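Local coordinates for HhaI Restriction Endonuclease (Haemophilus parahaemolyticus, PDB 6UKF), which cleaves double-stranded DNA as a type II restriction endonuclease, recognising the tetranucleotide GCGC, at residues A[52-57]-A[119-124]; A[94-99]-A[152-157]. One frame throughout, in Å; residues are numbered along the deposited sequence. Where two conformers were deposited one is given.

Interaction 1. Residues A[52-57]-A[119-124]; sequences SQCGQF and EYYKSK. With nucleotides of chain B.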
loop_
_atom_site.group_PDB
_atom_site.type_symbol
_atom_site.label_atom_id
_atom_site.label_comp_id
_atom_site.label_asym_id
_atom_site.label_seq_id
_atom_site.Cartn_x
_atom_site.Cartn_y
_atom_site.Cartn_z
ATOM N N SER A 52 -4.934 8.676 0.053
ATOM C CA SER A 52 -4.106 7.486 -0.004
ATOM C C SER A 52 -4.122 6.792 1.349
ATOM O O SER A 52 -4.622 7.325 2.342
ATOM C CB SER A 52 -2.650 7.844 -0.338
ATOM O OG SER A 52 -2.547 8.503 -1.583
ATOM N N GLN A 53 -3.548 5.599 1.380
ATOM C CA GLN A 53 -3.198 4.926 2.619
ATOM C C GLN A 53 -1.687 5.035 2.792
ATOM O O GLN A 53 -0.978 5.499 1.897
ATOM C CB GLN A 53 -3.729 3.494 2.619
ATOM C CG GLN A 53 -5.260 3.494 2.571
ATOM C CD GLN A 53 -5.870 2.116 2.467
ATOM O OE1 GLN A 53 -6.399 1.589 3.445
ATOM N NE2 GLN A 53 -5.818 1.531 1.273
ATOM N N CYS A 54 -1.221 4.776 4.007
ATOM C CA CYS A 54 0.133 5.186 4.357
ATOM C C CYS A 54 0.789 4.285 5.404
ATOM O O CYS A 54 1.347 4.764 6.392
ATOM C CB CYS A 54 0.130 6.656 4.775
ATOM S SG CYS A 54 1.649 7.528 4.400
ATOM N N GLY A 55 0.705 2.974 5.225
ATOM C CA GLY A 55 1.376 2.043 6.108
ATOM C C GLY A 55 0.393 1.236 6.949
ATOM O O GLY A 55 -0.771 1.603 7.127
ATOM N N GLN A 56 0.889 0.115 7.476
ATOM C CA GLN A 56 0.044 -0.802 8.230
ATOM C C GLN A 56 0.901 -1.726 9.085
ATOM O O GLN A 56 2.116 -1.820 8.910
ATOM C CB GLN A 56 -0.805 -1.657 7.287
ATOM C CG GLN A 56 0.022 -2.573 6.388
ATOM C CD GLN A 56 -0.796 -3.706 5.832
ATOM O OE1 GLN A 56 -1.611 -3.510 4.934
ATOM N NE2 GLN A 56 -0.606 -4.900 6.383
ATOM N N PHE A 57 0.235 -2.428 10.003
ATOM C CA PHE A 57 0.817 -3.579 10.684
ATOM C C PHE A 57 -0.312 -4.491 11.156
ATOM O O PHE A 57 -1.365 -4.013 11.583
ATOM C CB PHE A 57 1.744 -3.190 11.850
ATOM C CG PHE A 57 1.145 -2.232 12.845
ATOM C CD1 PHE A 57 0.465 -2.698 13.962
ATOM C CD2 PHE A 57 1.302 -0.864 12.687
ATOM C CE1 PHE A 57 -0.064 -1.815 14.888
ATOM C CE2 PHE A 57 0.773 0.022 13.610
ATOM C CZ PHE A 57 0.093 -0.453 14.711
ATOM N N GLU A 119 8.416 7.506 11.757
ATOM C CA GLU A 119 9.323 6.424 12.125
ATOM C C GLU A 119 9.408 5.391 11.012
ATOM O O GLU A 119 10.501 4.991 10.592
ATOM C CB GLU A 119 8.828 5.750 13.406
ATOM C CG GLU A 119 8.942 6.593 14.663
ATOM C CD GLU A 119 10.300 6.481 15.329
ATOM O OE1 GLU A 119 10.993 5.463 15.114
ATOM O OE2 GLU A 119 10.676 7.410 16.073
ATOM N N TYR A 120 8.251 4.945 10.525
ATOM C CA TYR A 120 8.221 3.876 9.539
ATOM C C TYR A 120 8.920 4.291 8.254
ATOM O O TYR A 120 9.776 3.565 7.736
ATOM C CB TYR A 120 6.775 3.476 9.257
ATOM C CG TYR A 120 6.656 2.462 8.153
ATOM C CD1 TYR A 120 7.122 1.168 8.328
ATOM C CD2 TYR A 120 6.094 2.799 6.929
ATOM C CE1 TYR A 120 7.028 0.236 7.323
ATOM C CE2 TYR A 120 5.993 1.869 5.914
ATOM C CZ TYR A 120 6.462 0.589 6.119
ATOM O OH TYR A 120 6.369 -0.348 5.119
ATOM N N TYR A 121 8.574 5.459 7.718
ATOM C CA TYR A 121 9.161 5.859 6.443
ATOM C C TYR A 121 10.642 6.189 6.586
ATOM O O TYR A 121 11.435 5.865 5.697
ATOM C CB TYR A 121 8.327 6.958 5.786
ATOM C CG TYR A 121 7.075 6.350 5.198
ATOM C CD1 TYR A 121 7.108 5.710 3.970
ATOM C CD2 TYR A 121 5.881 6.351 5.902
ATOM C CE1 TYR A 121 5.980 5.118 3.442
ATOM C CE2 TYR A 121 4.745 5.763 5.382
ATOM C CZ TYR A 121 4.800 5.147 4.150
ATOM O OH TYR A 121 3.674 4.555 3.630
ATOM N N LYS A 122 11.053 6.777 7.711
ATOM C CA LYS A 122 12.484 6.934 7.957
ATOM C C LYS A 122 13.189 5.582 7.939
ATOM O O LYS A 122 14.294 5.454 7.398
ATOM C CB LYS A 122 12.725 7.638 9.292
ATOM C CG LYS A 122 12.358 9.116 9.318
ATOM C CD LYS A 122 12.427 9.660 10.737
ATOM C CE LYS A 122 11.955 11.101 10.821
ATOM N NZ LYS A 122 11.973 11.606 12.218
ATOM N N SER A 123 12.564 4.557 8.527
ATOM C CA SER A 123 13.179 3.236 8.585
ATOM C C SER A 123 13.348 2.621 7.204
ATOM O O SER A 123 14.203 1.746 7.027
ATOM C CB SER A 123 12.341 2.308 9.469
ATOM O OG SER A 123 11.280 1.717 8.739
ATOM N N LYS A 124 12.557 3.054 6.226
ATOM C CA LYS A 124 12.673 2.575 4.857
ATOM C C LYS A 124 13.489 3.518 3.982
ATOM O O LYS A 124 13.464 3.387 2.754
ATOM C CB LYS A 124 11.284 2.360 4.254
ATOM C CG LYS A 124 10.375 1.470 5.092
ATOM C CD LYS A 124 11.038 0.140 5.422
ATOM C CE LYS A 124 10.150 -0.708 6.314
ATOM N NZ LYS A 124 10.907 -1.859 6.878
ATOM P P DA B 10 -1.324 5.723 -3.261
ATOM O OP1 DA B 10 -1.019 6.929 -4.059
ATOM O OP2 DA B 10 -0.574 5.448 -2.016
ATOM O "O5'" DA B 10 -2.865 5.706 -2.831
ATOM C "C5'" DA B 10 -3.855 6.254 -3.682
ATOM C "C4'" DA B 10 -4.623 5.152 -4.370
ATOM O "O4'" DA B 10 -5.238 4.281 -3.379
ATOM C "C3'" DA B 10 -5.764 5.625 -5.264
ATOM O "O3'" DA B 10 -5.812 4.788 -6.407
ATOM C "C2'" DA B 10 -6.989 5.511 -4.364
ATOM C "C1'" DA B 10 -6.653 4.291 -3.523
ATOM N N9 DA B 10 -7.228 4.283 -2.187
ATOM C C8 DA B 10 -7.218 5.300 -1.275
ATOM N N7 DA B 10 -7.791 4.996 -0.136
ATOM C C5 DA B 10 -8.190 3.681 -0.307
ATOM C C6 DA B 10 -8.858 2.778 0.538
ATOM N N6 DA B 10 -9.253 3.089 1.774
ATOM N N1 DA B 10 -9.109 1.540 0.060
ATOM C C2 DA B 10 -8.710 1.235 -1.180
ATOM N N3 DA B 10 -8.074 1.999 -2.065
ATOM C C4 DA B 10 -7.843 3.224 -1.561
ATOM P P DC B 7 2.922 -5.719 7.565
ATOM O OP1 DC B 7 4.104 -5.289 8.347
ATOM O OP2 DC B 7 1.558 -5.524 8.093
ATOM O "O5'" DC B 7 3.007 -5.019 6.132
ATOM C "C5'" DC B 7 4.252 -5.027 5.453
ATOM C "C4'" DC B 7 4.141 -4.372 4.094
ATOM O "O4'" DC B 7 3.386 -5.233 3.203
ATOM C "C3'" DC B 7 3.432 -3.011 4.082
ATOM O "O3'" DC B 7 4.210 -2.091 3.320
ATOM C "C2'" DC B 7 2.080 -3.308 3.450
ATOM C "C1'" DC B 7 2.423 -4.471 2.519
ATOM N N1 DC B 7 1.269 -5.333 2.188
ATOM C C2 DC B 7 0.993 -5.634 0.849
ATOM O O2 DC B 7 1.737 -5.191 -0.040
ATOM N N3 DC B 7 -0.083 -6.408 0.566
ATOM C C4 DC B 7 -0.857 -6.865 1.554
ATOM N N4 DC B 7 -1.911 -7.621 1.229
ATOM C C5 DC B 7 -0.586 -6.569 2.919
ATOM C C6 DC B 7 0.476 -5.809 3.185
ATOM P P DG B 8 3.673 -0.616 2.984
ATOM O OP1 DG B 8 4.848 0.278 3.061
ATOM O OP2 DG B 8 2.467 -0.321 3.791
ATOM O "O5'" DG B 8 3.264 -0.711 1.448
ATOM C "C5'" DG B 8 4.280 -0.924 0.479
ATOM C "C4'" DG B 8 3.684 -1.082 -0.897
ATOM O "O4'" DG B 8 2.942 -2.316 -0.973
ATOM C "C3'" DG B 8 2.689 -0.007 -1.286
ATOM O "O3'" DG B 8 3.351 1.089 -1.822
ATOM C "C2'" DG B 8 1.797 -0.704 -2.299
ATOM C "C1'" DG B 8 1.788 -2.132 -1.791
ATOM N N9 DG B 8 0.626 -2.506 -0.984
ATOM C C8 DG B 8 0.513 -2.456 0.386
ATOM N N7 DG B 8 -0.624 -2.919 0.828
ATOM C C5 DG B 8 -1.298 -3.318 -0.319
ATOM C C6 DG B 8 -2.577 -3.906 -0.476
ATOM O O6 DG B 8 -3.395 -4.210 0.399
ATOM N N1 DG B 8 -2.868 -4.154 -1.813
ATOM C C2 DG B 8 -2.034 -3.864 -2.864
ATOM N N2 DG B 8 -2.488 -4.175 -4.086
ATOM N N3 DG B 8 -0.839 -3.316 -2.730
ATOM C C4 DG B 8 -0.534 -3.076 -1.437
#
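Tyr121 of helix 110-123 reaches the backbone and sulfur of Cys54 without any hydrogen bond between them. Its OH stands 3.4 Å from Cys54 C, while Cys54 O lies at the ring edge in the ring plane, 3.7 Å from Tyr121 CE2. That carbonyl oxygen is buried and has no hydrogen-bond partner in the model; the C-H edge of the Tyr121 ring lies against it but does not replace a hydrogen-bond donor. The thiol adds a sulfur-aromatic contact: Cys54 SG is 4.7 Å from the Tyr121 ring centroid and 54° off its normal, an oblique approach.

Strand 51-62 belongs to an antiparallel sheet and follows strand 43-47, whose end carries a sequence consistent with the E-X-K part of the PD-(D/E)XK nuclease fold. Here helix and strand converge on one DNA backbone. Gly55 carries no side chain where it faces Tyr120, and its CA comes within 3.5 Å of DG8 OP2 of chain B.

Phosphate hydrogen bonds form the polar group of contacts. Tyr120 has CG anti to its backbone N (chi1 175°), which directs the ring to the DNA; its OH donates to DG8 OP1 of chain B at 2.6 Å. One nucleotide upstream, Gln56 NE2 gives a nearly straight bond of 2.8 Å (163°) to DC7 OP2 of chain B. On the base side, Gln53 NE2 lies 3.4 Å from DA10 C6 of chain B.

Interaction 2. Residues A[94-99]-A[152-157]; sequences SEYANL and CTYRIK. With EDO (1,2-ethanediol), chain N; nucleotides of chain C; nucleotides of chain B.
Tyr154 meets Tyr96 and Leu99 through CB and then one side of its ring, CD2 and CE2, out to the hydroxyl. A chi1 of -176° swings the ring away from the backbone N, beside the carbonyl carbon, toward segment 94-99, and CB lies obliquely to the Tyr96 ring. Further out, CD2 passes Tyr96 O at 3.8 Å; the same Tyr96 O sits 3.5 Å from Tyr154 CE2, at the ring edge and in its plane. CE2 also takes the tightest apolar touch, 3.3 Å to Leu99 CD2; the two side chains cross at a slant, and the same Leu99 CD2 is 3.5 Å from Tyr154 OH. The hydroxyl itself hydrogen-bonds Leu59 O. Two residues on, Ile156 CG1 packs 3.7 Å from Leu99 CB.

Arg155 has its CB directed away from segment 94-99, and its extended chain reads the DNA. NH1 donates to DG5 N7 of chain C at 3.1 Å (178°) and NH2 to DG5 O6 at 2.8 Å, a bidentate grip on the major-groove edge of guanine, with one guanidinium face laid over DT4 of chain C. Lys157 NZ reaches DG8 O6 of chain B at 2.8 Å. Thr153, on the same strand, belongs to the calcium site.

Strand 148-156 runs between strand 228-236 and short strand 104-105 of the antiparallel sheet, with Tyr154 and Tyr96 both resting on Met89 of helix 80-91 and the Tyr154 ring meeting Phe68 of strand 67-70.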
loop_
_atom_site.group_PDB
_atom_site.type_symbol
_atom_site.label_atom_id
_atom_site.label_comp_id
_atom_site.label_asym_id
_atom_site.label_seq_id
_atom_site.Cartn_x
_atom_site.Cartn_y
_atom_site.Cartn_z
ATOM N N SER A 94 -12.437 -5.341 24.103
ATOM C CA SER A 94 -13.787 -5.715 23.703
ATOM C C SER A 94 -14.243 -4.968 22.462
ATOM O O SER A 94 -14.991 -5.518 21.646
ATOM C CB SER A 94 -14.760 -5.408 24.841
ATOM O OG SER A 94 -14.806 -4.017 25.117
ATOM N N GLU A 95 -13.860 -3.709 22.333
ATOM C CA GLU A 95 -14.304 -2.844 21.214
ATOM C C GLU A 95 -13.574 -3.161 19.904
ATOM O O GLU A 95 -14.077 -2.757 18.865
ATOM C CB GLU A 95 -14.068 -1.378 21.558
ATOM C CG GLU A 95 -14.716 -0.932 22.853
ATOM C CD GLU A 95 -16.025 -1.594 23.242
ATOM O OE1 GLU A 95 -16.849 -1.846 22.342
ATOM O OE2 GLU A 95 -16.231 -1.835 24.452
ATOM N N TYR A 96 -12.437 -3.852 19.925
ATOM C CA TYR A 96 -11.677 -4.126 18.716
ATOM C C TYR A 96 -11.551 -5.605 18.387
ATOM O O TYR A 96 -11.079 -5.937 17.295
ATOM C CB TYR A 96 -10.282 -3.491 18.816
ATOM C CG TYR A 96 -10.342 -1.984 18.774
ATOM C CD1 TYR A 96 -10.431 -1.314 17.564
ATOM C CD2 TYR A 96 -10.342 -1.232 19.941
ATOM C CE1 TYR A 96 -10.504 0.060 17.511
ATOM C CE2 TYR A 96 -10.413 0.145 19.899
ATOM C CZ TYR A 96 -10.493 0.785 18.682
ATOM O OH TYR A 96 -10.570 2.155 18.639
ATOM N N ALA A 97 -11.986 -6.497 19.276
ATOM C CA ALA A 97 -11.738 -7.920 19.084
ATOM C C ALA A 97 -12.657 -8.561 18.052
ATOM O O ALA A 97 -12.296 -9.601 17.492
ATOM C CB ALA A 97 -11.859 -8.658 20.417
ATOM N N ASN A 98 -13.829 -7.986 17.791
ATOM C CA ASN A 98 -14.705 -8.480 16.728
ATOM C C ASN A 98 -14.256 -7.825 15.427
ATOM O O ASN A 98 -14.631 -6.690 15.123
ATOM C CB ASN A 98 -16.170 -8.191 17.038
ATOM C CG ASN A 98 -16.745 -9.138 18.080
ATOM O OD1 ASN A 98 -16.147 -10.164 18.404
ATOM N ND2 ASN A 98 -17.919 -8.801 18.600
ATOM N N LEU A 99 -13.442 -8.546 14.659
ATOM C CA LEU A 99 -12.852 -7.998 13.447
ATOM C C LEU A 99 -13.927 -7.744 12.396
ATOM O O LEU A 99 -14.928 -8.458 12.315
ATOM C CB LEU A 99 -11.813 -8.972 12.892
ATOM C CG LEU A 99 -10.767 -9.476 13.890
ATOM C CD1 LEU A 99 -9.727 -10.339 13.192
ATOM C CD2 LEU A 99 -10.095 -8.322 14.624
ATOM N N CYS A 152 -6.583 6.527 11.454
ATOM C CA CYS A 152 -6.087 5.180 11.687
ATOM C C CYS A 152 -7.262 4.271 12.004
ATOM O O CYS A 152 -8.107 4.618 12.831
ATOM C CB CYS A 152 -5.092 5.196 12.852
ATOM S SG CYS A 152 -4.451 3.597 13.329
ATOM N N THR A 153 -7.319 3.118 11.340
ATOM C CA THR A 153 -8.381 2.158 11.585
ATOM C C THR A 153 -7.796 0.757 11.678
ATOM O O THR A 153 -6.691 0.481 11.208
ATOM C CB THR A 153 -9.468 2.217 10.500
ATOM O OG1 THR A 153 -10.657 1.578 10.986
ATOM C CG2 THR A 153 -9.007 1.524 9.219
ATOM N N TYR A 154 -8.555 -0.122 12.327
ATOM C CA TYR A 154 -8.237 -1.540 12.429
ATOM C C TYR A 154 -9.295 -2.283 11.625
ATOM O O TYR A 154 -10.482 -2.227 11.963
ATOM C CB TYR A 154 -8.264 -1.976 13.891
ATOM C CG TYR A 154 -7.858 -3.412 14.151
ATOM C CD1 TYR A 154 -6.646 -3.918 13.697
ATOM C CD2 TYR A 154 -8.677 -4.251 14.893
ATOM C CE1 TYR A 154 -6.277 -5.229 13.960
ATOM C CE2 TYR A 154 -8.317 -5.555 15.161
ATOM C CZ TYR A 154 -7.120 -6.041 14.695
ATOM O OH TYR A 154 -6.774 -7.344 14.977
ATOM N N ARG A 155 -8.878 -2.945 10.548
ATOM C CA ARG A 155 -9.835 -3.597 9.668
ATOM C C ARG A 155 -9.240 -4.864 9.080
ATOM O O ARG A 155 -8.028 -4.972 8.882
ATOM C CB ARG A 155 -10.295 -2.675 8.527
ATOM C CG ARG A 155 -9.238 -2.329 7.471
ATOM C CD ARG A 155 -9.849 -1.394 6.437
ATOM N NE ARG A 155 -8.906 -0.892 5.442
ATOM C CZ ARG A 155 -8.694 -1.443 4.247
ATOM N NH1 ARG A 155 -9.343 -2.540 3.880
ATOM N NH2 ARG A 155 -7.820 -0.892 3.416
ATOM N N ILE A 156 -10.124 -5.823 8.801
ATOM C CA ILE A 156 -9.748 -6.986 8.012
ATOM C C ILE A 156 -9.343 -6.518 6.628
ATOM O O ILE A 156 -10.094 -5.803 5.955
ATOM C CB ILE A 156 -10.936 -7.955 7.911
ATOM C CG1 ILE A 156 -11.315 -8.500 9.287
ATOM C CG2 ILE A 156 -10.620 -9.087 6.935
ATOM C CD1 ILE A 156 -12.628 -9.265 9.291
ATOM N N LYS A 157 -8.158 -6.924 6.185
ATOM C CA LYS A 157 -7.764 -6.734 4.791
ATOM C C LYS A 157 -7.284 -8.078 4.256
ATOM O O LYS A 157 -6.190 -8.542 4.592
ATOM C CB LYS A 157 -6.720 -5.639 4.610
ATOM C CG LYS A 157 -6.391 -5.396 3.138
ATOM C CD LYS A 157 -5.763 -4.028 2.878
ATOM C CE LYS A 157 -4.454 -3.824 3.631
ATOM N NZ LYS A 157 -3.366 -4.733 3.178
HETATM C C1 EDO N . -12.506 -2.996 27.194
HETATM O O1 EDO N . -13.560 -2.304 26.517
HETATM C C2 EDO N . -12.900 -4.454 27.400
HETATM O O2 EDO N . -11.793 -5.295 27.058
ATOM P P DT C 4 -17.776 -3.682 3.579
ATOM O OP1 DT C 4 -18.815 -4.634 3.122
ATOM O OP2 DT C 4 -17.369 -3.655 5.001
ATOM O "O5'" DT C 4 -16.485 -3.907 2.684
ATOM C "C5'" DT C 4 -16.621 -3.891 1.283
ATOM C "C4'" DT C 4 -15.275 -4.010 0.617
ATOM O "O4'" DT C 4 -14.571 -2.775 0.734
ATOM C "C3'" DT C 4 -14.351 -5.072 1.213
ATOM O "O3'" DT C 4 -14.476 -6.256 0.407
ATOM C "C2'" DT C 4 -12.953 -4.433 1.205
ATOM C "C1'" DT C 4 -13.188 -3.028 0.645
ATOM N N1 DT C 4 -12.520 -1.909 1.360
ATOM C C2 DT C 4 -11.565 -1.172 0.705
ATOM O O2 DT C 4 -11.193 -1.415 -0.429
ATOM N N3 DT C 4 -11.037 -0.142 1.434
ATOM C C4 DT C 4 -11.378 0.230 2.721
ATOM O O4 DT C 4 -10.847 1.174 3.292
ATOM C C5 DT C 4 -12.404 -0.570 3.343
ATOM C C7 DT C 4 -12.856 -0.259 4.731
ATOM C C6 DT C 4 -12.932 -1.580 2.637
ATOM P P DG C 5 -13.628 -7.582 0.697
ATOM O OP1 DG C 5 -14.453 -8.709 0.208
ATOM O OP2 DG C 5 -13.138 -7.598 2.092
ATOM O "O5'" DG C 5 -12.404 -7.448 -0.301
ATOM C "C5'" DG C 5 -12.636 -7.293 -1.689
ATOM C "C4'" DG C 5 -11.316 -7.193 -2.401
ATOM O "O4'" DG C 5 -10.699 -5.911 -2.086
ATOM C "C3'" DG C 5 -10.306 -8.258 -1.965
ATOM O "O3'" DG C 5 -9.505 -8.661 -3.048
ATOM C "C2'" DG C 5 -9.495 -7.510 -0.907
ATOM C "C1'" DG C 5 -9.401 -6.146 -1.586
ATOM N N9 DG C 5 -8.984 -5.062 -0.730
ATOM C C8 DG C 5 -9.402 -4.769 0.543
ATOM N N7 DG C 5 -8.805 -3.723 1.051
ATOM C C5 DG C 5 -7.937 -3.306 0.045
ATOM C C6 DG C 5 -7.018 -2.225 0.006
ATOM O O6 DG C 5 -6.775 -1.388 0.885
ATOM N N1 DG C 5 -6.336 -2.173 -1.207
ATOM C C2 DG C 5 -6.512 -3.049 -2.247
ATOM N N2 DG C 5 -5.763 -2.838 -3.336
ATOM N N3 DG C 5 -7.365 -4.059 -2.223
ATOM C C4 DG C 5 -8.037 -4.126 -1.050
ATOM P P DG B 8 3.673 -0.616 2.984
ATOM O OP1 DG B 8 4.848 0.278 3.061
ATOM O OP2 DG B 8 2.467 -0.321 3.791
ATOM O "O5'" DG B 8 3.264 -0.711 1.448
ATOM C "C5'" DG B 8 4.280 -0.924 0.479
ATOM C "C4'" DG B 8 3.684 -1.082 -0.897
ATOM O "O4'" DG B 8 2.942 -2.316 -0.973
ATOM C "C3'" DG B 8 2.689 -0.007 -1.286
ATOM O "O3'" DG B 8 3.351 1.089 -1.822
ATOM C "C2'" DG B 8 1.797 -0.704 -2.299
ATOM C "C1'" DG B 8 1.788 -2.132 -1.791
ATOM N N9 DG B 8 0.626 -2.506 -0.984
ATOM C C8 DG B 8 0.513 -2.456 0.386
ATOM N N7 DG B 8 -0.624 -2.919 0.828
ATOM C C5 DG B 8 -1.298 -3.318 -0.319
ATOM C C6 DG B 8 -2.577 -3.906 -0.476
ATOM O O6 DG B 8 -3.395 -4.210 0.399
ATOM N N1 DG B 8 -2.868 -4.154 -1.813
ATOM C C2 DG B 8 -2.034 -3.864 -2.864
ATOM N N2 DG B 8 -2.488 -4.175 -4.086
ATOM N N3 DG B 8 -0.839 -3.316 -2.730
ATOM C C4 DG B 8 -0.534 -3.076 -1.437
#

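Overall arrangement
From the N terminus the chain lays down strand 51-62, passes helices 80-91 and 93-96, and reaches helix 110-123, where interaction 1 closes a loop of 61 intervening residues. Before that closure it has already entered interaction 2 at 94-99, which closes at 152-157 after 52 more. The segments therefore alternate, and the two loops cross rather than nest. Their centres lie 19 Å apart, yet both reach the same antiparallel sheet, in which strand 228-236 separates strands 51-62 and 148-156. Probable hydrogen bonds, Gln56 OE1 to Lys157 NZ and Gln53 OE1 to Arg155 NH2, join the DNA-contacting side chains of segments 52-57 and 152-157.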